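PDB 4ZWV: putative aminotransferase from Actinomadura melliaura, which probably transfers an amino group to a sugar intermediate, using pyridoxal 5'-phosphate, in the pathway to the aminopentose of the indolocarbazole AT2433. Local coordinates for residues S53-L63 / G236-L244; G176-F186 / G197-L207. One frame throughout, in Å; residues are numbered along the deposited sequence. Where two conformers were deposited one is given.

Interaction 1 (S53-L63 / G236-L244); sequences SVHSGTSGLCL and GLKWHMTDL
The cofactor-phosphate site of this pyridoxal-phosphate enzyme begins where strand 51-54 turns into helix 57-66, and Trp239, in the loop leading into helix 243-273, meets the strand end and turn with its carbonyl (Val54, His55) and the helix with its indole (Ser59, Cys62, Leu63). Gly57 N and Thr58 OG1 bond the phosphate of the pyridoxal-phosphate lysine at position 190, as is common in fold type I enzymes. Backbone contact is thin: His55 N donates to Trp239 O at 2.8 Å with an N-H...O angle of 155°. The indole does most of the packing. Its CG lies anti to the carbonyl carbon (chi1 -74°), which carries the ring to the helix; Ser59 O and Leu63 CB sit over one face toward the rim, and Leu237 CB covers the other. Ser59 OG reaches CD1 of Trp239 at 3.4 Å, while Leu63 CD1 lies 3.9 Å from CE3 of the benzo ring. Ser59 is held through backbone and side chain: its N donates to Ser56 OG at 3.0 Å, the N-cap bond, and its OG is hydrogen-bonded to His55 ND1 at 2.8 Å. An alanine in place of Trp239 would probably open a gap against Ser59, Cys62 and Leu63, leaving this side of the helix without its aromatic cover. Further along, the chain of selenomethionine Met241 is bent at its third torsion, which places CE 3.5 Å from Val54 O. A bridging water donates to Ser53 OG (2.9 Å) and Met241 O (2.8 Å), and Ser53 OG also bonds Glu39. One direct backbone bond and one water bridge thus supply the polar links, while the buried indole packs one layer behind the phosphate site, on the helix whose first turn binds the phosphate.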
# COMPACT_ATOMS: atom_id res chain seq x y z
N SER A 53 -4.86 -12.32 2.72
CA SER A 53 -5.36 -10.95 2.81
C SER A 53 -4.25 -9.95 2.53
O SER A 53 -3.08 -10.17 2.87
CB SER A 53 -5.99 -10.68 4.19
OG SER A 53 -5.05 -10.86 5.24
N VAL A 54 -4.63 -8.87 1.88
CA VAL A 54 -3.69 -7.83 1.48
C VAL A 54 -4.29 -6.45 1.72
O VAL A 54 -5.47 -6.31 2.03
CB VAL A 54 -3.28 -7.99 -0.00
CG1 VAL A 54 -2.40 -9.22 -0.18
CG2 VAL A 54 -4.49 -8.05 -0.92
N HIS A 55 -3.46 -5.42 1.58
CA HIS A 55 -3.84 -4.03 1.84
C HIS A 55 -4.99 -3.51 0.98
O HIS A 55 -5.80 -2.72 1.42
CB HIS A 55 -2.57 -3.16 1.64
CG HIS A 55 -2.84 -1.75 1.20
ND1 HIS A 55 -2.49 -1.30 -0.06
CD2 HIS A 55 -3.39 -0.70 1.84
CE1 HIS A 55 -2.82 -0.02 -0.17
NE2 HIS A 55 -3.37 0.36 0.97
N SER A 56 -5.01 -3.97 -0.27
CA SER A 56 -5.94 -3.47 -1.27
C SER A 56 -5.90 -4.43 -2.44
O SER A 56 -4.97 -5.23 -2.56
CB SER A 56 -5.55 -2.06 -1.73
OG SER A 56 -4.25 -2.10 -2.32
N GLY A 57 -6.87 -4.30 -3.33
CA GLY A 57 -6.82 -5.05 -4.58
C GLY A 57 -5.56 -4.69 -5.35
O GLY A 57 -4.92 -5.55 -5.95
N THR A 58 -5.20 -3.41 -5.31
CA THR A 58 -4.01 -2.95 -6.02
C THR A 58 -2.76 -3.65 -5.50
O THR A 58 -1.96 -4.16 -6.29
CB THR A 58 -3.87 -1.43 -5.89
OG1 THR A 58 -5.07 -0.82 -6.40
CG2 THR A 58 -2.67 -0.93 -6.66
N SER A 59 -2.61 -3.72 -4.18
CA SER A 59 -1.48 -4.44 -3.61
C SER A 59 -1.53 -5.93 -3.94
O SER A 59 -0.48 -6.55 -4.18
CB SER A 59 -1.41 -4.21 -2.10
OG SER A 59 -0.96 -2.88 -1.83
N GLY A 60 -2.73 -6.50 -4.00
CA GLY A 60 -2.87 -7.89 -4.39
C GLY A 60 -2.36 -8.14 -5.81
O GLY A 60 -1.66 -9.14 -6.07
N LEU A 61 -2.69 -7.23 -6.72
CA LEU A 61 -2.21 -7.33 -8.11
C LEU A 61 -0.69 -7.18 -8.18
O LEU A 61 -0.03 -7.90 -8.91
CB LEU A 61 -2.89 -6.27 -8.98
CG LEU A 61 -4.38 -6.47 -9.26
CD1 LEU A 61 -4.97 -5.20 -9.87
CD2 LEU A 61 -4.60 -7.68 -10.18
N CYS A 62 -0.14 -6.23 -7.42
CA CYS A 62 1.31 -6.04 -7.39
C CYS A 62 2.02 -7.28 -6.89
O CYS A 62 3.01 -7.73 -7.47
CB CYS A 62 1.67 -4.85 -6.51
SG CYS A 62 1.13 -3.26 -7.19
N LEU A 63 1.49 -7.86 -5.81
CA LEU A 63 2.06 -9.08 -5.26
C LEU A 63 1.95 -10.24 -6.25
O LEU A 63 2.91 -10.98 -6.46
CB LEU A 63 1.38 -9.43 -3.94
CG LEU A 63 1.76 -10.75 -3.26
CD1 LEU A 63 3.27 -10.85 -3.08
CD2 LEU A 63 1.07 -10.82 -1.92
N GLY A 236 9.68 -8.15 -0.26
CA GLY A 236 8.31 -7.72 -0.50
C GLY A 236 8.15 -6.33 0.06
O GLY A 236 9.09 -5.77 0.62
N LEU A 237 6.95 -5.77 -0.06
CA LEU A 237 6.67 -4.47 0.55
C LEU A 237 5.65 -4.64 1.67
O LEU A 237 5.52 -5.72 2.23
CB LEU A 237 6.17 -3.48 -0.51
CG LEU A 237 7.22 -3.16 -1.59
CD1 LEU A 237 6.66 -2.19 -2.64
CD2 LEU A 237 8.46 -2.56 -0.93
N LYS A 238 4.97 -3.55 2.04
CA LYS A 238 3.94 -3.63 3.07
C LYS A 238 2.61 -3.86 2.37
O LYS A 238 1.80 -2.94 2.20
CB LYS A 238 3.91 -2.37 3.93
CG LYS A 238 3.05 -2.48 5.15
CD LYS A 238 2.93 -1.12 5.82
CE LYS A 238 1.91 -1.17 6.92
NZ LYS A 238 2.31 -2.11 8.00
N TRP A 239 2.40 -5.08 1.93
CA TRP A 239 1.25 -5.40 1.12
C TRP A 239 0.15 -6.10 1.91
O TRP A 239 -0.88 -6.45 1.35
CB TRP A 239 1.66 -6.30 -0.04
CG TRP A 239 2.41 -5.59 -1.16
CD1 TRP A 239 2.15 -4.36 -1.68
CD2 TRP A 239 3.52 -6.12 -1.91
NE1 TRP A 239 3.03 -4.08 -2.70
CE2 TRP A 239 3.87 -5.15 -2.87
CE3 TRP A 239 4.24 -7.32 -1.85
CZ2 TRP A 239 4.93 -5.33 -3.76
CZ3 TRP A 239 5.28 -7.50 -2.75
CH2 TRP A 239 5.62 -6.52 -3.69
N HIS A 240 0.38 -6.31 3.20
CA HIS A 240 -0.57 -7.06 4.02
C HIS A 240 -1.75 -6.22 4.51
O HIS A 240 -1.77 -4.99 4.38
CB HIS A 240 0.15 -7.70 5.22
CG HIS A 240 0.62 -6.72 6.24
ND1 HIS A 240 0.95 -7.10 7.52
CD2 HIS A 240 0.82 -5.38 6.18
CE1 HIS A 240 1.33 -6.03 8.21
NE2 HIS A 240 1.26 -4.98 7.42
N MSE A 241 -2.75 -6.93 5.04
CA MSE A 241 -3.88 -6.34 5.75
C MSE A 241 -3.63 -6.43 7.25
O MSE A 241 -3.03 -7.41 7.72
CB MSE A 241 -5.19 -7.07 5.39
CG MSE A 241 -6.42 -6.48 6.07
SE MSE A 241 -8.01 -7.55 5.83
CE MSE A 241 -8.19 -7.43 3.89
N THR A 242 -4.12 -5.45 8.01
CA THR A 242 -4.01 -5.49 9.46
C THR A 242 -5.37 -5.69 10.12
O THR A 242 -6.41 -5.68 9.44
CB THR A 242 -3.39 -4.21 9.99
OG1 THR A 242 -4.23 -3.11 9.61
CG2 THR A 242 -2.00 -4.02 9.40
N ASP A 243 -5.37 -5.86 11.44
CA ASP A 243 -6.59 -6.25 12.15
C ASP A 243 -7.69 -5.19 12.13
O ASP A 243 -8.87 -5.54 12.18
CB ASP A 243 -6.27 -6.64 13.60
CG ASP A 243 -5.88 -8.11 13.74
OD1 ASP A 243 -5.52 -8.75 12.72
OD2 ASP A 243 -5.93 -8.63 14.87
N LEU A 244 -7.33 -3.91 12.07
CA LEU A 244 -8.35 -2.86 11.99
C LEU A 244 -9.28 -3.09 10.79
O LEU A 244 -10.52 -3.05 10.91
CB LEU A 244 -7.71 -1.47 11.90
CG LEU A 244 -8.62 -0.28 11.62
CD1 LEU A 244 -9.63 -0.07 12.75
CD2 LEU A 244 -7.78 0.98 11.39
O HOH W 1 -2.59 -9.63 6.06

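Interaction 2 (G176-F186 / G197-L207); sequences GSHGNMCVFSF and GGLLTLPGDEL
Strands 181-185 and 198-201 form an antiparallel pair, a hairpin with a long loop, inside the mixed sheet of the fold type I aminotransferase core. The axes of the two short strand segments come within 4.5 Å and their N-to-C directions differ by 168°; the loop between them carries the cofactor lysine at position 190. The hydrogen-bonded pairs are Cys182 with Thr201 and Phe184 with Leu199. Thr201 N gives Cys182 O a bond of 2.8 Å, whereas the return bond, Cys182 N to Thr201 O, is longer at 3.1 Å. Phe186 N extends the pairing to Gly197 O at 2.7 Å. Phe184 and Leu199 on one face pack on helix 33-46; on the same face the edge of the Phe184 ring meets Thr201 CG2. Beyond the strand, Phe186 brings its CZ to within 3.8 Å of Leu199 CB. On the other face, Val183 CG2 packs on Leu200 CD1 beneath helix 57-66, and Ser185 OG bonds the cofactor phosphate. At the far end CG of the selenomethionine Met181 meets both Leu202 CD1 (3.7 Å) and Pro203 CD. There a water donates to the carbonyl oxygens of Gly176 and Asn180 and accepts a hydrogen bond from Thr201 OG1 at 2.8 Å.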
# COMPACT_ATOMS: atom_id res chain seq x y z
N GLY A 176 -11.98 -17.75 -7.94
CA GLY A 176 -10.96 -18.16 -6.99
C GLY A 176 -10.58 -19.63 -7.12
O GLY A 176 -9.57 -20.07 -6.57
N SER A 177 -11.37 -20.41 -7.85
CA SER A 177 -11.16 -21.86 -7.90
C SER A 177 -11.03 -22.39 -9.32
O SER A 177 -11.34 -23.56 -9.58
CB SER A 177 -12.30 -22.60 -7.19
OG SER A 177 -12.26 -22.39 -5.79
N HIS A 178 -10.54 -21.56 -10.24
CA HIS A 178 -10.41 -22.00 -11.63
C HIS A 178 -8.94 -22.20 -12.04
O HIS A 178 -8.64 -22.35 -13.22
CB HIS A 178 -11.09 -21.00 -12.57
CG HIS A 178 -12.57 -20.88 -12.35
ND1 HIS A 178 -13.11 -19.97 -11.46
CD2 HIS A 178 -13.61 -21.55 -12.89
CE1 HIS A 178 -14.43 -20.09 -11.47
NE2 HIS A 178 -14.76 -21.04 -12.33
N GLY A 179 -8.04 -22.23 -11.07
CA GLY A 179 -6.65 -22.55 -11.37
C GLY A 179 -5.73 -21.35 -11.60
O GLY A 179 -4.54 -21.53 -11.88
N ASN A 180 -6.28 -20.14 -11.52
CA ASN A 180 -5.51 -18.92 -11.66
C ASN A 180 -5.45 -18.17 -10.34
O ASN A 180 -6.36 -18.28 -9.51
CB ASN A 180 -6.12 -17.96 -12.70
CG ASN A 180 -6.41 -18.64 -14.00
OD1 ASN A 180 -5.54 -19.29 -14.59
ND2 ASN A 180 -7.65 -18.50 -14.47
N MSE A 181 -4.39 -17.38 -10.16
CA MSE A 181 -4.39 -16.40 -9.09
C MSE A 181 -5.52 -15.42 -9.30
O MSE A 181 -5.78 -14.99 -10.43
CB MSE A 181 -3.05 -15.64 -9.05
CG MSE A 181 -1.89 -16.52 -8.59
SE MSE A 181 -0.31 -15.47 -8.20
CE MSE A 181 0.35 -15.34 -10.02
N CYS A 182 -6.20 -15.08 -8.21
CA CYS A 182 -7.32 -14.13 -8.25
C CYS A 182 -7.09 -13.04 -7.24
O CYS A 182 -6.57 -13.31 -6.16
CB CYS A 182 -8.64 -14.80 -7.92
SG CYS A 182 -9.14 -15.98 -9.15
N VAL A 183 -7.49 -11.82 -7.58
CA VAL A 183 -7.42 -10.72 -6.62
C VAL A 183 -8.79 -10.09 -6.43
O VAL A 183 -9.39 -9.58 -7.38
CB VAL A 183 -6.42 -9.61 -7.04
CG1 VAL A 183 -6.37 -8.52 -5.95
CG2 VAL A 183 -5.03 -10.21 -7.28
N PHE A 184 -9.28 -10.15 -5.20
CA PHE A 184 -10.52 -9.48 -4.83
C PHE A 184 -10.21 -8.14 -4.16
O PHE A 184 -9.14 -7.98 -3.58
CB PHE A 184 -11.33 -10.36 -3.88
CG PHE A 184 -11.80 -11.63 -4.51
CD1 PHE A 184 -11.02 -12.78 -4.45
CD2 PHE A 184 -13.02 -11.68 -5.17
CE1 PHE A 184 -11.46 -13.97 -5.03
CE2 PHE A 184 -13.47 -12.87 -5.76
CZ PHE A 184 -12.69 -14.02 -5.69
N SER A 185 -11.13 -7.19 -4.28
CA SER A 185 -11.00 -5.89 -3.63
C SER A 185 -12.06 -5.69 -2.57
O SER A 185 -13.25 -5.97 -2.82
CB SER A 185 -11.11 -4.75 -4.64
OG SER A 185 -11.23 -3.50 -3.95
N PHE A 186 -11.64 -5.16 -1.42
CA PHE A 186 -12.57 -4.79 -0.35
C PHE A 186 -12.50 -3.28 -0.10
O PHE A 186 -12.72 -2.80 1.02
CB PHE A 186 -12.26 -5.58 0.93
CG PHE A 186 -12.17 -7.07 0.71
CD1 PHE A 186 -13.12 -7.74 -0.06
CD2 PHE A 186 -11.14 -7.79 1.28
CE1 PHE A 186 -13.03 -9.11 -0.26
CE2 PHE A 186 -11.04 -9.15 1.08
CZ PHE A 186 -11.99 -9.82 0.31
N GLY A 197 -8.89 -3.03 1.58
CA GLY A 197 -8.41 -4.38 1.77
C GLY A 197 -8.53 -5.13 0.47
O GLY A 197 -9.11 -4.64 -0.50
N GLY A 198 -7.97 -6.33 0.45
CA GLY A 198 -8.13 -7.21 -0.70
C GLY A 198 -7.77 -8.62 -0.32
O GLY A 198 -7.39 -8.91 0.82
N LEU A 199 -7.89 -9.51 -1.30
CA LEU A 199 -7.60 -10.92 -1.07
C LEU A 199 -6.95 -11.48 -2.31
O LEU A 199 -7.50 -11.38 -3.41
CB LEU A 199 -8.88 -11.70 -0.75
CG LEU A 199 -8.64 -13.12 -0.24
CD1 LEU A 199 -8.13 -13.09 1.21
CD2 LEU A 199 -9.94 -13.94 -0.35
N LEU A 200 -5.77 -12.06 -2.14
CA LEU A 200 -5.11 -12.81 -3.21
C LEU A 200 -5.34 -14.28 -2.97
O LEU A 200 -5.02 -14.80 -1.90
CB LEU A 200 -3.62 -12.49 -3.23
CG LEU A 200 -2.76 -13.36 -4.16
CD1 LEU A 200 -3.17 -13.14 -5.62
CD2 LEU A 200 -1.30 -12.98 -3.95
N THR A 201 -5.94 -14.97 -3.95
CA THR A 201 -6.11 -16.41 -3.81
C THR A 201 -5.14 -17.10 -4.75
O THR A 201 -4.85 -16.59 -5.84
CB THR A 201 -7.55 -16.88 -4.10
OG1 THR A 201 -7.84 -16.79 -5.50
CG2 THR A 201 -8.56 -16.04 -3.32
N LEU A 202 -4.62 -18.25 -4.31
CA LEU A 202 -3.61 -18.99 -5.05
C LEU A 202 -4.10 -20.36 -5.43
O LEU A 202 -4.85 -20.99 -4.68
CB LEU A 202 -2.31 -19.13 -4.24
CG LEU A 202 -1.54 -17.88 -3.82
CD1 LEU A 202 -1.37 -16.91 -4.98
CD2 LEU A 202 -2.20 -17.19 -2.62
N PRO A 203 -3.66 -20.86 -6.60
CA PRO A 203 -4.06 -22.19 -7.06
C PRO A 203 -3.18 -23.33 -6.54
O PRO A 203 -3.49 -24.50 -6.76
CB PRO A 203 -3.93 -22.07 -8.58
CG PRO A 203 -2.85 -21.06 -8.78
CD PRO A 203 -3.02 -20.06 -7.66
N GLY A 204 -2.08 -23.00 -5.86
CA GLY A 204 -1.19 -24.02 -5.35
C GLY A 204 -0.44 -23.60 -4.09
O GLY A 204 -0.34 -22.40 -3.78
N ASP A 205 0.10 -24.58 -3.39
CA ASP A 205 0.74 -24.37 -2.09
C ASP A 205 2.01 -23.54 -2.15
O ASP A 205 2.24 -22.71 -1.26
CB ASP A 205 1.03 -25.72 -1.44
CG ASP A 205 -0.22 -26.39 -0.91
OD1 ASP A 205 -1.26 -25.69 -0.81
OD2 ASP A 205 -0.18 -27.60 -0.61
N GLU A 206 2.84 -23.76 -3.16
CA GLU A 206 4.09 -22.99 -3.25
C GLU A 206 3.81 -21.50 -3.37
O GLU A 206 4.39 -20.70 -2.64
CB GLU A 206 4.96 -23.44 -4.42
CG GLU A 206 6.26 -22.64 -4.47
CD GLU A 206 7.18 -23.03 -5.60
OE1 GLU A 206 7.91 -22.14 -6.09
OE2 GLU A 206 7.20 -24.22 -5.98
N LEU A 207 2.91 -21.13 -4.27
CA LEU A 207 2.55 -19.72 -4.43
C LEU A 207 1.96 -19.19 -3.14
O LEU A 207 2.25 -18.06 -2.75
CB LEU A 207 1.54 -19.52 -5.58
CG LEU A 207 2.11 -19.54 -7.00
CD1 LEU A 207 0.96 -19.65 -8.00
CD2 LEU A 207 2.94 -18.29 -7.27
O HOH W 2 -6.77 -18.97 -6.95

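From the N terminus, the chain first lays down residues 53-63, the strand end and helix that later receive 236-244; this return closes the large loop of interaction 1. Within that loop, residues 176-186 and 197-207 pair as interaction 2 and close a much shorter one, so the contacts nest and do not cross. They share a sheet, since strand 51-54 lies beside strand 198-201, and Val54 O probably bonds Gly198 N at 3.0 Å. Val183 also packs on Gly57 and Gly60 of the helix. Together they tie the approach to helix 243-273 to the sheet and to helix 57-66, whose first turn, with Ser185, binds the cofactor phosphate.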